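Long-range contacts in lipoate-protein ligase 1 (Plasmodium falciparum, PDB 5T8U), which belongs to the lipoate-protein ligases, with a catalytic domain that holds lipoic acid and a smaller C-terminal domain: residues L291-N296 / G305-D310; K284-G289 / L350-S355; N25-N30 / K260-L265; N19-F24 / G86-R91. All coordinates share one frame; numbering follows the deposited sequence.

Contact 1: residues L291-N296 / G305-D310; sequences LELFFN and GNIFSD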
loop_
_atom_site.group_PDB
_atom_site.type_symbol
_atom_site.label_atom_id
_atom_site.label_comp_id
_atom_site.label_asym_id
_atom_site.label_seq_id
_atom_site.Cartn_x
_atom_site.Cartn_y
_atom_site.Cartn_z
ATOM N N LEU A 291 -16.394 -0.250 7.499
ATOM C CA LEU A 291 -16.888 -1.354 6.689
ATOM C C LEU A 291 -18.275 -1.005 6.175
ATOM O O LEU A 291 -19.125 -0.536 6.939
ATOM C CB LEU A 291 -16.931 -2.660 7.492
ATOM C CG LEU A 291 -15.731 -3.592 7.319
ATOM C CD1 LEU A 291 -15.689 -4.630 8.430
ATOM C CD2 LEU A 291 -15.778 -4.276 5.959
ATOM N N GLU A 292 -18.489 -1.234 4.880
ATOM C CA GLU A 292 -19.754 -0.964 4.208
ATOM C C GLU A 292 -20.093 -2.154 3.327
ATOM O O GLU A 292 -19.331 -2.486 2.411
ATOM C CB GLU A 292 -19.678 0.310 3.362
ATOM C CG GLU A 292 -19.753 1.599 4.153
ATOM C CD GLU A 292 -19.860 2.818 3.260
ATOM O OE1 GLU A 292 -19.601 2.693 2.044
ATOM O OE2 GLU A 292 -20.209 3.903 3.773
ATOM N N LEU A 293 -21.232 -2.783 3.596
ATOM C CA LEU A 293 -21.711 -3.921 2.825
ATOM C C LEU A 293 -22.944 -3.518 2.031
ATOM O O LEU A 293 -23.901 -2.979 2.595
ATOM C CB LEU A 293 -22.050 -5.103 3.735
ATOM C CG LEU A 293 -20.958 -6.157 3.909
ATOM C CD1 LEU A 293 -19.779 -5.586 4.681
ATOM C CD2 LEU A 293 -21.514 -7.394 4.597
ATOM N N PHE A 294 -22.912 -3.775 0.728
ATOM C CA PHE A 294 -24.074 -3.642 -0.139
ATOM C C PHE A 294 -24.476 -5.026 -0.623
ATOM O O PHE A 294 -23.619 -5.821 -1.016
ATOM C CB PHE A 294 -23.769 -2.736 -1.335
ATOM C CG PHE A 294 -23.308 -1.357 -0.954
ATOM C CD1 PHE A 294 -24.161 -0.271 -1.066
ATOM C CD2 PHE A 294 -22.022 -1.146 -0.488
ATOM C CE1 PHE A 294 -23.738 0.999 -0.719
ATOM C CE2 PHE A 294 -21.595 0.121 -0.137
ATOM C CZ PHE A 294 -22.455 1.194 -0.253
ATOM N N PHE A 295 -25.774 -5.325 -0.589
ATOM C CA PHE A 295 -26.199 -6.669 -0.957
ATOM C C PHE A 295 -27.645 -6.662 -1.430
ATOM O O PHE A 295 -28.431 -5.771 -1.096
ATOM C CB PHE A 295 -26.027 -7.647 0.212
ATOM C CG PHE A 295 -26.844 -7.300 1.426
ATOM C CD1 PHE A 295 -26.317 -6.503 2.429
ATOM C CD2 PHE A 295 -28.135 -7.780 1.568
ATOM C CE1 PHE A 295 -27.066 -6.187 3.548
ATOM C CE2 PHE A 295 -28.888 -7.469 2.685
ATOM C CZ PHE A 295 -28.352 -6.671 3.675
ATOM N N ASN A 296 -27.970 -7.682 -2.224
ATOM C CA ASN A 296 -29.323 -7.962 -2.674
ATOM C C ASN A 296 -29.719 -9.356 -2.206
ATOM O O ASN A 296 -28.863 -10.217 -1.983
ATOM C CB ASN A 296 -29.434 -7.880 -4.202
ATOM C CG ASN A 296 -28.922 -6.568 -4.754
ATOM O OD1 ASN A 296 -28.963 -5.539 -4.081
ATOM N ND2 ASN A 296 -28.431 -6.597 -5.987
ATOM N N GLY A 305 -23.345 -8.735 -4.026
ATOM C CA GLY A 305 -22.974 -7.731 -3.046
ATOM C C GLY A 305 -21.601 -7.172 -3.339
ATOM O O GLY A 305 -20.963 -7.512 -4.339
ATOM N N ASN A 306 -21.153 -6.299 -2.442
ATOM C CA ASN A 306 -19.848 -5.667 -2.561
ATOM C C ASN A 306 -19.517 -4.998 -1.236
ATOM O O ASN A 306 -20.415 -4.564 -0.509
ATOM C CB ASN A 306 -19.823 -4.645 -3.703
ATOM C CG ASN A 306 -18.424 -4.152 -4.016
ATOM O OD1 ASN A 306 -17.440 -4.664 -3.484
ATOM N ND2 ASN A 306 -18.330 -3.159 -4.892
ATOM N N ILE A 307 -18.224 -4.921 -0.930
ATOM C CA ILE A 307 -17.743 -4.366 0.329
ATOM C C ILE A 307 -16.789 -3.223 0.023
ATOM O O ILE A 307 -15.825 -3.397 -0.733
ATOM C CB ILE A 307 -17.048 -5.431 1.200
ATOM C CG1 ILE A 307 -18.007 -6.589 1.483
ATOM C CG2 ILE A 307 -16.551 -4.807 2.509
ATOM C CD1 ILE A 307 -17.407 -7.728 2.298
ATOM N N PHE A 308 -17.060 -2.060 0.607
ATOM C CA PHE A 308 -16.116 -0.954 0.636
ATOM C C PHE A 308 -15.596 -0.802 2.057
ATOM O O PHE A 308 -16.314 -1.072 3.022
ATOM C CB PHE A 308 -16.765 0.352 0.173
ATOM C CG PHE A 308 -17.372 0.279 -1.198
ATOM C CD1 PHE A 308 -18.489 1.035 -1.515
ATOM C CD2 PHE A 308 -16.826 -0.542 -2.170
ATOM C CE1 PHE A 308 -19.051 0.971 -2.776
ATOM C CE2 PHE A 308 -17.383 -0.609 -3.433
ATOM C CZ PHE A 308 -18.497 0.148 -3.736
ATOM N N SER A 309 -14.343 -0.377 2.195
ATOM C CA SER A 309 -13.736 -0.362 3.518
ATOM C C SER A 309 -12.536 0.573 3.545
ATOM O O SER A 309 -12.057 1.047 2.513
ATOM C CB SER A 309 -13.318 -1.772 3.939
ATOM O OG SER A 309 -12.732 -1.774 5.230
ATOM N N ASP A 310 -12.055 0.812 4.766
ATOM C CA ASP A 310 -10.872 1.614 5.045
ATOM C C ASP A 310 -9.741 0.763 5.617
ATOM O O ASP A 310 -8.785 1.301 6.184
ATOM C CB ASP A 310 -11.242 2.736 6.019
ATOM C CG ASP A 310 -10.305 3.921 5.944
ATOM O OD1 ASP A 310 -9.953 4.338 4.822
ATOM O OD2 ASP A 310 -9.941 4.452 7.016
#
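A beta hairpin of the C-terminal domain, made by strands 289-297 and 302-309, brings Leu-291 opposite Ser-309 and Phe-295 opposite Gly-305. The segment axes run antiparallel at 172°, 4.6 Å apart at closest approach. Glu-292 with Phe-308 and Phe-294 with Asn-306 are the hydrogen-bonded pairs. In the first, Glu-292 N gives a hydrogen to Phe-308 O at 2.9 Å and Phe-308 N returns one to Glu-292 O; in the second, the bond from Phe-294 N to Asn-306 O is almost straight, 177° at the hydrogen. Ile-307 CA adds a CA-H...O contact to Glu-292 O at 3.2 Å.

The side chains sort onto two faces. On one, Ile-307 divides its branches: CG2 meets Leu-291 CD2 at 3.6 Å, while CG1 lies beside Leu-293 CD1 at 3.8 Å. Leu-320 of helix 314-321 and Val-353 and Ile-357 of helix 347-357 cover this face. On the other, Phe-294 and Phe-308 meet obliquely, planes 54° apart, with Phe-294 CE2 3.5 Å from Phe-308 CD1. Phe-294 also stacks on His-281 of the neighbouring strand 280-286. Asn-306 OD1 bonds to Lys-321 NZ.

The hydrogen-bonded pairs satisfy the amides that face each other, and Leu-291, Leu-293 and Phe-295 bond to strand 280-286 on the other side, between a mainly apolar face buried under helices and a partly exposed face that mixes the two rings with Glu-292 and Asn-306.

Contact 2: residues K284-G289 / L350-S355; sequences KQFTFG and LDEVRS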
loop_
_atom_site.group_PDB
_atom_site.type_symbol
_atom_site.label_atom_id
_atom_site.label_comp_id
_atom_site.label_asym_id
_atom_site.label_seq_id
_atom_site.Cartn_x
_atom_site.Cartn_y
_atom_site.Cartn_z
ATOM N N LYS A 284 -20.449 0.174 9.463
ATOM C CA LYS A 284 -20.004 0.421 10.829
ATOM C C LYS A 284 -18.552 0.874 10.798
ATOM O O LYS A 284 -17.820 0.607 9.842
ATOM C CB LYS A 284 -20.152 -0.822 11.713
ATOM C CG LYS A 284 -20.100 -0.527 13.209
ATOM C CD LYS A 284 -19.806 -1.766 14.035
ATOM C CE LYS A 284 -19.829 -1.447 15.520
ATOM N NZ LYS A 284 -19.494 -2.632 16.355
ATOM N N GLN A 285 -18.144 1.564 11.860
ATOM C CA GLN A 285 -16.772 2.035 12.020
ATOM C C GLN A 285 -16.074 1.164 13.060
ATOM O O GLN A 285 -16.413 1.212 14.248
ATOM C CB GLN A 285 -16.749 3.506 12.433
ATOM C CG GLN A 285 -15.351 4.080 12.610
ATOM C CD GLN A 285 -14.516 3.979 11.349
ATOM O OE1 GLN A 285 -14.991 4.266 10.249
ATOM N NE2 GLN A 285 -13.266 3.558 11.500
ATOM N N PHE A 286 -15.101 0.374 12.614
ATOM C CA PHE A 286 -14.306 -0.471 13.494
ATOM C C PHE A 286 -12.952 0.173 13.772
ATOM O O PHE A 286 -12.508 1.080 13.063
ATOM C CB PHE A 286 -14.097 -1.858 12.878
ATOM C CG PHE A 286 -15.365 -2.645 12.697
ATOM C CD1 PHE A 286 -15.824 -3.485 13.699
ATOM C CD2 PHE A 286 -16.089 -2.556 11.520
ATOM C CE1 PHE A 286 -16.987 -4.215 13.533
ATOM C CE2 PHE A 286 -17.252 -3.283 11.349
ATOM C CZ PHE A 286 -17.701 -4.115 12.356
ATOM N N THR A 287 -12.290 -0.320 14.823
ATOM C CA THR A 287 -10.946 0.155 15.139
ATOM C C THR A 287 -10.008 -0.034 13.954
ATOM O O THR A 287 -9.139 0.809 13.700
ATOM C CB THR A 287 -10.397 -0.574 16.367
ATOM O OG1 THR A 287 -10.591 -1.986 16.219
ATOM C CG2 THR A 287 -11.086 -0.092 17.636
ATOM N N PHE A 288 -10.171 -1.129 13.215
ATOM C CA PHE A 288 -9.344 -1.420 12.052
ATOM C C PHE A 288 -9.875 -0.783 10.775
ATOM O O PHE A 288 -9.371 -1.091 9.690
ATOM C CB PHE A 288 -9.210 -2.935 11.854
ATOM C CG PHE A 288 -10.500 -3.693 12.013
ATOM C CD1 PHE A 288 -11.476 -3.654 11.031
ATOM C CD2 PHE A 288 -10.728 -4.452 13.148
ATOM C CE1 PHE A 288 -12.659 -4.355 11.185
ATOM C CE2 PHE A 288 -11.905 -5.154 13.305
ATOM C CZ PHE A 288 -12.873 -5.106 12.323
ATOM N N GLY A 289 -10.873 0.087 10.871
ATOM C CA GLY A 289 -11.376 0.819 9.727
ATOM C C GLY A 289 -12.872 0.650 9.556
ATOM O O GLY A 289 -13.527 -0.143 10.233
ATOM N N LEU A 350 -12.373 -11.104 12.288
ATOM C CA LEU A 350 -13.489 -11.839 11.705
ATOM C C LEU A 350 -14.585 -12.080 12.736
ATOM O O LEU A 350 -15.773 -11.903 12.442
ATOM C CB LEU A 350 -13.000 -13.164 11.120
ATOM C CG LEU A 350 -14.010 -13.913 10.246
ATOM C CD1 LEU A 350 -14.260 -13.173 8.938
ATOM C CD2 LEU A 350 -13.543 -15.333 9.972
ATOM N N ASP A 351 -14.208 -12.482 13.953
ATOM C CA ASP A 351 -15.198 -12.674 15.008
ATOM C C ASP A 351 -15.992 -11.397 15.248
ATOM O O ASP A 351 -17.227 -11.421 15.313
ATOM C CB ASP A 351 -14.520 -13.130 16.300
ATOM C CG ASP A 351 -13.955 -14.531 16.200
ATOM O OD1 ASP A 351 -13.462 -15.047 17.225
ATOM O OD2 ASP A 351 -13.990 -15.110 15.094
ATOM N N GLU A 352 -15.297 -10.267 15.385
ATOM C CA GLU A 352 -15.988 -9.002 15.623
ATOM C C GLU A 352 -16.923 -8.658 14.467
ATOM O O GLU A 352 -18.064 -8.229 14.688
ATOM C CB GLU A 352 -14.964 -7.888 15.841
ATOM C CG GLU A 352 -15.553 -6.594 16.370
ATOM C CD GLU A 352 -14.491 -5.561 16.697
ATOM O OE1 GLU A 352 -13.354 -5.697 16.196
ATOM O OE2 GLU A 352 -14.792 -4.617 17.458
ATOM N N VAL A 353 -16.466 -8.853 13.229
ATOM C CA VAL A 353 -17.278 -8.488 12.072
ATOM C C VAL A 353 -18.529 -9.357 11.997
ATOM O O VAL A 353 -19.629 -8.854 11.745
ATOM C CB VAL A 353 -16.440 -8.576 10.782
ATOM C CG1 VAL A 353 -17.318 -8.396 9.542
ATOM C CG2 VAL A 353 -15.347 -7.516 10.795
ATOM N N ARG A 354 -18.388 -10.669 12.207
ATOM C CA ARG A 354 -19.566 -11.536 12.185
ATOM C C ARG A 354 -20.517 -11.174 13.318
ATOM O O ARG A 354 -21.737 -11.108 13.120
ATOM C CB ARG A 354 -19.149 -13.009 12.268
ATOM C CG ARG A 354 -19.441 -13.699 13.601
ATOM C CD ARG A 354 -19.026 -15.160 13.580
ATOM N NE ARG A 354 -19.202 -15.786 14.888
ATOM C CZ ARG A 354 -20.348 -16.291 15.338
ATOM N NH1 ARG A 354 -20.400 -16.834 16.547
ATOM N NH2 ARG A 354 -21.442 -16.254 14.591
ATOM N N SER A 355 -19.974 -10.930 14.514
ATOM C CA SER A 355 -20.800 -10.471 15.622
ATOM C C SER A 355 -21.540 -9.191 15.265
ATOM O O SER A 355 -22.616 -8.923 15.813
ATOM C CB SER A 355 -19.935 -10.261 16.863
ATOM O OG SER A 355 -20.680 -9.656 17.905
#
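Glu-352 and Val-353 of helix 347-357 meet two phenylalanines, Phe-286 and Phe-288, at the turn that ends strand 280-286. The carboxylate of Glu-352 sits at the edge of the Phe-286 ring, with CD 3.9 Å from Phe-286 CD1 and the two planes 75° apart. Its OE1 reaches the second ring, 3.3 Å from Phe-288 CE2, on an oblique approach. The methyl CG2 of Val-353 lies over one face of Phe-286 and also touches Phe-288 CZ at 3.8 Å.

Further out, the rings are placed by the turn. Residues 286-289 form a type I beta turn, closed by reciprocal backbone bonds between Phe-286 and Gly-289. Phe-288 holds its ring between the backbone N and carbonyl carbon (chi1 44°), which brings one ring face against Phe-286 CB. Lys-284 CD lies 3.5 Å above one face of the Phe-286 ring, offset toward its rim. Glu-352 has an extended chain with CG anti to its own N (chi1 -168°), so that the carboxylate travels from the helix to the rings. Trp-356 meets Phe-286 edge-to-face, Tyr-349 meets the Phe-288 ring, and Leu-291 packs on both Phe-286 and Val-353.

Lys-284 NZ is 5.2 Å from Glu-352 OE2, beyond a salt bridge, though its charge may still steady the carboxylate. Helix and turn are joined by apolar packing and by an acid at the Phe-286 edge, whose partly positive rim probably suits it.

Contact 3: residues N25-N30 / K260-L265; sequences NLSLEN and KYYNLL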
loop_
_atom_site.group_PDB
_atom_site.type_symbol
_atom_site.label_atom_id
_atom_site.label_comp_id
_atom_site.label_asym_id
_atom_site.label_seq_id
_atom_site.Cartn_x
_atom_site.Cartn_y
_atom_site.Cartn_z
ATOM N N ASN A 25 4.665 4.504 -11.702
ATOM C CA ASN A 25 5.392 3.941 -10.568
ATOM C C ASN A 25 4.611 2.811 -9.910
ATOM O O ASN A 25 5.205 1.836 -9.437
ATOM C CB ASN A 25 5.707 5.032 -9.547
ATOM C CG ASN A 25 6.693 6.053 -10.073
ATOM O OD1 ASN A 25 7.549 5.735 -10.897
ATOM N ND2 ASN A 25 6.583 7.287 -9.591
ATOM N N LEU A 26 3.282 2.927 -9.851
ATOM C CA LEU A 26 2.480 1.819 -9.345
ATOM C C LEU A 26 2.609 0.592 -10.239
ATOM O O LEU A 26 2.611 -0.541 -9.743
ATOM C CB LEU A 26 1.015 2.239 -9.218
ATOM C CG LEU A 26 0.670 3.135 -8.024
ATOM C CD1 LEU A 26 -0.734 3.699 -8.170
ATOM C CD2 LEU A 26 0.797 2.375 -6.711
ATOM N N SER A 27 2.726 0.796 -11.554
ATOM C CA SER A 27 2.951 -0.328 -12.456
ATOM C C SER A 27 4.318 -0.957 -12.212
ATOM O O SER A 27 4.455 -2.186 -12.237
ATOM C CB SER A 27 2.818 0.129 -13.908
ATOM O OG SER A 27 1.557 0.735 -14.131
ATOM N N LEU A 28 5.343 -0.131 -11.981
ATOM C CA LEU A 28 6.649 -0.661 -11.601
ATOM C C LEU A 28 6.546 -1.500 -10.334
ATOM O O LEU A 28 7.026 -2.638 -10.284
ATOM C CB LEU A 28 7.643 0.484 -11.399
ATOM C CG LEU A 28 8.150 1.202 -12.650
ATOM C CD1 LEU A 28 8.905 2.464 -12.261
ATOM C CD2 LEU A 28 9.039 0.288 -13.483
ATOM N N GLU A 29 5.921 -0.945 -9.294
ATOM C CA GLU A 29 5.762 -1.659 -8.030
ATOM C C GLU A 29 5.081 -3.006 -8.240
ATOM O O GLU A 29 5.557 -4.042 -7.759
ATOM C CB GLU A 29 4.958 -0.790 -7.063
ATOM C CG GLU A 29 4.808 -1.360 -5.671
ATOM C CD GLU A 29 3.911 -0.505 -4.800
ATOM O OE1 GLU A 29 2.848 -0.068 -5.290
ATOM O OE2 GLU A 29 4.274 -0.258 -3.632
ATOM N N ASN A 30 3.955 -3.008 -8.959
ATOM C CA ASN A 30 3.238 -4.255 -9.197
ATOM C C ASN A 30 4.077 -5.236 -10.004
ATOM O O ASN A 30 3.977 -6.451 -9.801
ATOM C CB ASN A 30 1.918 -3.973 -9.914
ATOM C CG ASN A 30 0.972 -5.157 -9.873
ATOM O OD1 ASN A 30 1.022 -5.974 -8.954
ATOM N ND2 ASN A 30 0.104 -5.256 -10.873
ATOM N N LYS A 260 0.019 -3.827 -19.391
ATOM C CA LYS A 260 -1.276 -4.243 -18.865
ATOM C C LYS A 260 -1.579 -3.533 -17.551
ATOM O O LYS A 260 -2.636 -2.910 -17.394
ATOM C CB LYS A 260 -1.295 -5.760 -18.677
ATOM C CG LYS A 260 -2.644 -6.339 -18.276
ATOM C CD LYS A 260 -2.481 -7.679 -17.570
ATOM C CE LYS A 260 -1.784 -8.712 -18.449
ATOM N NZ LYS A 260 -1.487 -9.964 -17.703
ATOM N N TYR A 261 -0.654 -3.619 -16.591
ATOM C CA TYR A 261 -0.836 -2.925 -15.319
ATOM C C TYR A 261 -1.074 -1.436 -15.536
ATOM O O TYR A 261 -2.019 -0.857 -14.991
ATOM C CB TYR A 261 0.386 -3.141 -14.425
ATOM C CG TYR A 261 0.671 -4.586 -14.075
ATOM C CD1 TYR A 261 -0.335 -5.543 -14.097
ATOM C CD2 TYR A 261 1.950 -4.989 -13.716
ATOM C CE1 TYR A 261 -0.074 -6.860 -13.774
ATOM C CE2 TYR A 261 2.221 -6.304 -13.392
ATOM C CZ TYR A 261 1.205 -7.235 -13.421
ATOM O OH TYR A 261 1.470 -8.546 -13.101
ATOM N N TYR A 262 -0.215 -0.797 -16.332
ATOM C CA TYR A 262 -0.320 0.640 -16.559
ATOM C C TYR A 262 -1.685 1.010 -17.123
ATOM O O TYR A 262 -2.327 1.959 -16.659
ATOM C CB TYR A 262 0.797 1.092 -17.501
ATOM C CG TYR A 262 0.851 2.586 -17.733
ATOM C CD1 TYR A 262 1.471 3.428 -16.820
ATOM C CD2 TYR A 262 0.292 3.152 -18.872
ATOM C CE1 TYR A 262 1.528 4.793 -17.030
ATOM C CE2 TYR A 262 0.344 4.514 -19.091
ATOM C CZ TYR A 262 0.962 5.330 -18.167
ATOM O OH TYR A 262 1.015 6.688 -18.382
ATOM N N ASN A 263 -2.149 0.267 -18.130
ATOM C CA ASN A 263 -3.443 0.564 -18.733
ATOM C C ASN A 263 -4.575 0.356 -17.735
ATOM O O ASN A 263 -5.523 1.149 -17.685
ATOM C CB ASN A 263 -3.652 -0.301 -19.975
ATOM C CG ASN A 263 -2.627 -0.022 -21.056
ATOM O OD1 ASN A 263 -2.204 1.118 -21.246
ATOM N ND2 ASN A 263 -2.220 -1.065 -21.771
ATOM N N LEU A 264 -4.496 -0.706 -16.929
ATOM C CA LEU A 264 -5.515 -0.935 -15.909
ATOM C C LEU A 264 -5.576 0.228 -14.927
ATOM O O LEU A 264 -6.654 0.759 -14.638
ATOM C CB LEU A 264 -5.231 -2.248 -15.175
ATOM C CG LEU A 264 -5.982 -2.482 -13.861
ATOM C CD1 LEU A 264 -7.486 -2.374 -14.062
ATOM C CD2 LEU A 264 -5.619 -3.837 -13.276
ATOM N N LEU A 265 -4.419 0.639 -14.403
ATOM C CA LEU A 265 -4.384 1.737 -13.444
ATOM C C LEU A 265 -4.843 3.044 -14.074
ATOM O O LEU A 265 -5.426 3.892 -13.389
ATOM C CB LEU A 265 -2.972 1.879 -12.875
ATOM C CG LEU A 265 -2.425 0.619 -12.198
ATOM C CD1 LEU A 265 -0.930 0.739 -11.967
ATOM C CD2 LEU A 265 -3.150 0.352 -10.891
#
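Asn-30 lays its side-chain amide over one face of the Tyr-261 ring, its plane turned 42° from that of the ring. The CB of Asn-30 also approaches the ring, 3.9 Å from Tyr-261 CD2. One helical turn earlier, Ser-27 forms the close centre of the crossing: its OG lies 3.1 Å from Tyr-262 CA and 3.3 Å from Leu-265 CD1. With OG beside the backbone N (chi1 -56°), the hydroxyl is hydrogen-bonded to His-23 O in its own helix, a bond that satisfies it within the packed interface. The same Leu-265 methyl meets Leu-26 CB at 3.7 Å.

The segment axes approach to 8.6 Å at a crossing angle of 134°, and the small Ser-27 marks their closest CA pair, with Tyr-262 at 5.3 Å. Helix 22-34 lies between helix 256-266 and strand 55-59 in its contacts: the former packs on Ser-27 and Asn-30, while Asn-25, Leu-26 and Glu-29 touch Trp-59, a lipoic acid pocket residue in the large mixed sheet.

Contact 4: residues N19-F24 / G86-R91; sequences NQNIHF and GVLVAR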
loop_
_atom_site.group_PDB
_atom_site.type_symbol
_atom_site.label_atom_id
_atom_site.label_comp_id
_atom_site.label_asym_id
_atom_site.label_seq_id
_atom_site.Cartn_x
_atom_site.Cartn_y
_atom_site.Cartn_z
ATOM N N ASN A 19 10.851 8.406 -12.692
ATOM C CA ASN A 19 9.541 8.789 -13.197
ATOM C C ASN A 19 8.681 9.312 -12.053
ATOM O O ASN A 19 8.845 8.922 -10.894
ATOM C CB ASN A 19 8.863 7.599 -13.877
ATOM C CG ASN A 19 7.625 7.999 -14.656
ATOM O OD1 ASN A 19 6.757 8.705 -14.146
ATOM N ND2 ASN A 19 7.545 7.556 -15.905
ATOM N N GLN A 20 7.752 10.211 -12.389
ATOM C CA GLN A 20 6.943 10.890 -11.384
ATOM C C GLN A 20 5.448 10.742 -11.650
ATOM O O GLN A 20 4.654 11.553 -11.162
ATOM C CB GLN A 20 7.328 12.369 -11.308
ATOM C CG GLN A 20 8.792 12.595 -10.958
ATOM C CD GLN A 20 9.164 14.063 -10.891
ATOM O OE1 GLN A 20 8.524 14.907 -11.517
ATOM N NE2 GLN A 20 10.200 14.375 -10.121
ATOM N N ASN A 21 5.044 9.723 -12.405
ATOM C CA ASN A 21 3.637 9.450 -12.664
ATOM C C ASN A 21 3.161 8.347 -11.729
ATOM O O ASN A 21 3.786 7.284 -11.645
ATOM C CB ASN A 21 3.416 9.042 -14.121
ATOM C CG ASN A 21 1.968 8.706 -14.419
ATOM O OD1 ASN A 21 1.551 7.554 -14.303
ATOM N ND2 ASN A 21 1.192 9.714 -14.802
ATOM N N ILE A 22 2.055 8.603 -11.027
ATOM C CA ILE A 22 1.571 7.653 -10.028
ATOM C C ILE A 22 1.243 6.313 -10.676
ATOM O O ILE A 22 1.560 5.249 -10.129
ATOM C CB ILE A 22 0.359 8.236 -9.273
ATOM C CG1 ILE A 22 -0.150 7.252 -8.215
ATOM C CG2 ILE A 22 -0.770 8.599 -10.236
ATOM C CD1 ILE A 22 0.872 6.896 -7.150
ATOM N N HIS A 23 0.605 6.337 -11.849
ATOM C CA HIS A 23 0.258 5.091 -12.523
ATOM C C HIS A 23 1.506 4.351 -12.983
ATOM O O HIS A 23 1.581 3.121 -12.881
ATOM C CB HIS A 23 -0.663 5.375 -13.709
ATOM C CG HIS A 23 -1.897 6.137 -13.343
ATOM N ND1 HIS A 23 -2.391 7.169 -14.113
ATOM C CD2 HIS A 23 -2.739 6.018 -12.290
ATOM C CE1 HIS A 23 -3.482 7.653 -13.549
ATOM N NE2 HIS A 23 -3.715 6.972 -12.440
ATOM N N PHE A 24 2.498 5.086 -13.489
ATOM C CA PHE A 24 3.729 4.461 -13.953
ATOM C C PHE A 24 4.459 3.777 -12.803
ATOM O O PHE A 24 4.830 2.600 -12.894
ATOM C CB PHE A 24 4.624 5.512 -14.614
ATOM C CG PHE A 24 5.754 4.932 -15.411
ATOM C CD1 PHE A 24 5.590 4.637 -16.754
ATOM C CD2 PHE A 24 6.979 4.682 -14.819
ATOM C CE1 PHE A 24 6.627 4.103 -17.491
ATOM C CE2 PHE A 24 8.022 4.148 -15.552
ATOM C CZ PHE A 24 7.844 3.858 -16.890
ATOM N N GLY A 86 -6.297 19.713 -11.902
ATOM C CA GLY A 86 -5.423 18.853 -12.686
ATOM C C GLY A 86 -4.643 17.855 -11.855
ATOM O O GLY A 86 -3.443 17.663 -12.088
ATOM N N VAL A 87 -5.297 17.216 -10.889
ATOM C CA VAL A 87 -4.674 16.199 -10.049
ATOM C C VAL A 87 -5.055 14.829 -10.589
ATOM O O VAL A 87 -6.220 14.580 -10.925
ATOM C CB VAL A 87 -5.101 16.357 -8.576
ATOM C CG1 VAL A 87 -4.588 15.196 -7.725
ATOM C CG2 VAL A 87 -4.596 17.682 -8.020
ATOM N N LEU A 88 -4.071 13.939 -10.676
ATOM C CA LEU A 88 -4.311 12.591 -11.166
ATOM C C LEU A 88 -4.958 11.742 -10.079
ATOM O O LEU A 88 -4.809 12.007 -8.884
ATOM C CB LEU A 88 -3.003 11.948 -11.628
ATOM C CG LEU A 88 -2.263 12.704 -12.738
ATOM C CD1 LEU A 88 -0.911 12.065 -13.021
ATOM C CD2 LEU A 88 -3.102 12.759 -14.006
ATOM N N VAL A 89 -5.691 10.718 -10.507
ATOM C CA VAL A 89 -6.418 9.830 -9.609
ATOM C C VAL A 89 -5.964 8.403 -9.872
ATOM O O VAL A 89 -5.738 8.017 -11.026
ATOM C CB VAL A 89 -7.944 9.967 -9.794
ATOM C CG1 VAL A 89 -8.695 8.989 -8.896
ATOM C CG2 VAL A 89 -8.385 11.398 -9.510
ATOM N N ALA A 90 -5.830 7.620 -8.804
ATOM C CA ALA A 90 -5.389 6.240 -8.935
ATOM C C ALA A 90 -5.969 5.406 -7.801
ATOM O O ALA A 90 -6.368 5.926 -6.756
ATOM C CB ALA A 90 -3.861 6.139 -8.940
ATOM N N ARG A 91 -6.010 4.096 -8.032
ATOM C CA ARG A 91 -6.432 3.122 -7.034
ATOM C C ARG A 91 -5.339 2.072 -6.915
ATOM O O ARG A 91 -5.019 1.394 -7.897
ATOM C CB ARG A 91 -7.768 2.474 -7.417
ATOM C CG ARG A 91 -8.211 1.340 -6.494
ATOM C CD ARG A 91 -9.462 0.655 -7.024
ATOM N NE ARG A 91 -10.605 1.566 -7.082
ATOM C CZ ARG A 91 -11.518 1.704 -6.124
ATOM N NH1 ARG A 91 -11.446 0.992 -5.006
ATOM N NH2 ARG A 91 -12.513 2.564 -6.285
#
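A histidine in the first turn of a helix, His-23, donates from its ring to a strand carbonyl: NE2 to Val-89 O is 2.7 Å, with 157° at the hydrogen. The oxygen lies in the imidazole plane, yet the donor is tilted 34° from the carbonyl plane, so the ring is well aimed while the acceptor is met off its own plane. The ring reaches the strand with CG anti to the carbonyl carbon (chi1 -55°). Its edge also receives the Ala-90 methyl, CB lying 3.5 Å from His-23 CD2.

Beside it, Ile-22 CG1 packs 3.9 Å from Ala-90 CB, and Ile-22 CG2 lies over one face of the imidazole, toward its rim. Asn-21 crosses Leu-88 at about a right angle, ND2 standing 3.6 Å from Leu-88 CD1. Asn-21 is the N-cap: its OD1 accepts from Phe-24 N at 2.8 Å, on a lone pair in the carbonyl plane. Before it, Asn-19 OD1 accepts a hydrogen bond from Asn-21 N, an Asx turn.

Strand 88-90 is an outer strand of a three-stranded sheet, paired with strand 64-66, and Tyr-262 and Lys-266 of helix 256-266 touch His-23. The bond needs a hydrogen on NE2 and, with the Ala-90 methyl at the ring edge, restrains the rotation of the imidazole; one directed polar bond thus sets the start of helix 22-34 against the strand amid small apolar contacts.

From the N terminus, helix 22-34, with the turn before it, supplies the first partners of both contact 4 and contact 3. Contact 4 closes first, at strand 88-90; contact 3, opened before that closure, closes only at helix 256-266, so the two loops cross. They touch, and bind the helix to a small sheet and to a late helix. After both have closed, strand 280-286 opens contact 2, which ends at helix 347-357 and encloses contact 1. These two meet at Leu-291, which joins hairpin, turn and helix. The two pairs do not touch: centres of contacts 2 and 3 are about 31 Å apart, though nearest atoms of contacts 1 and 4 come within about 6 Å.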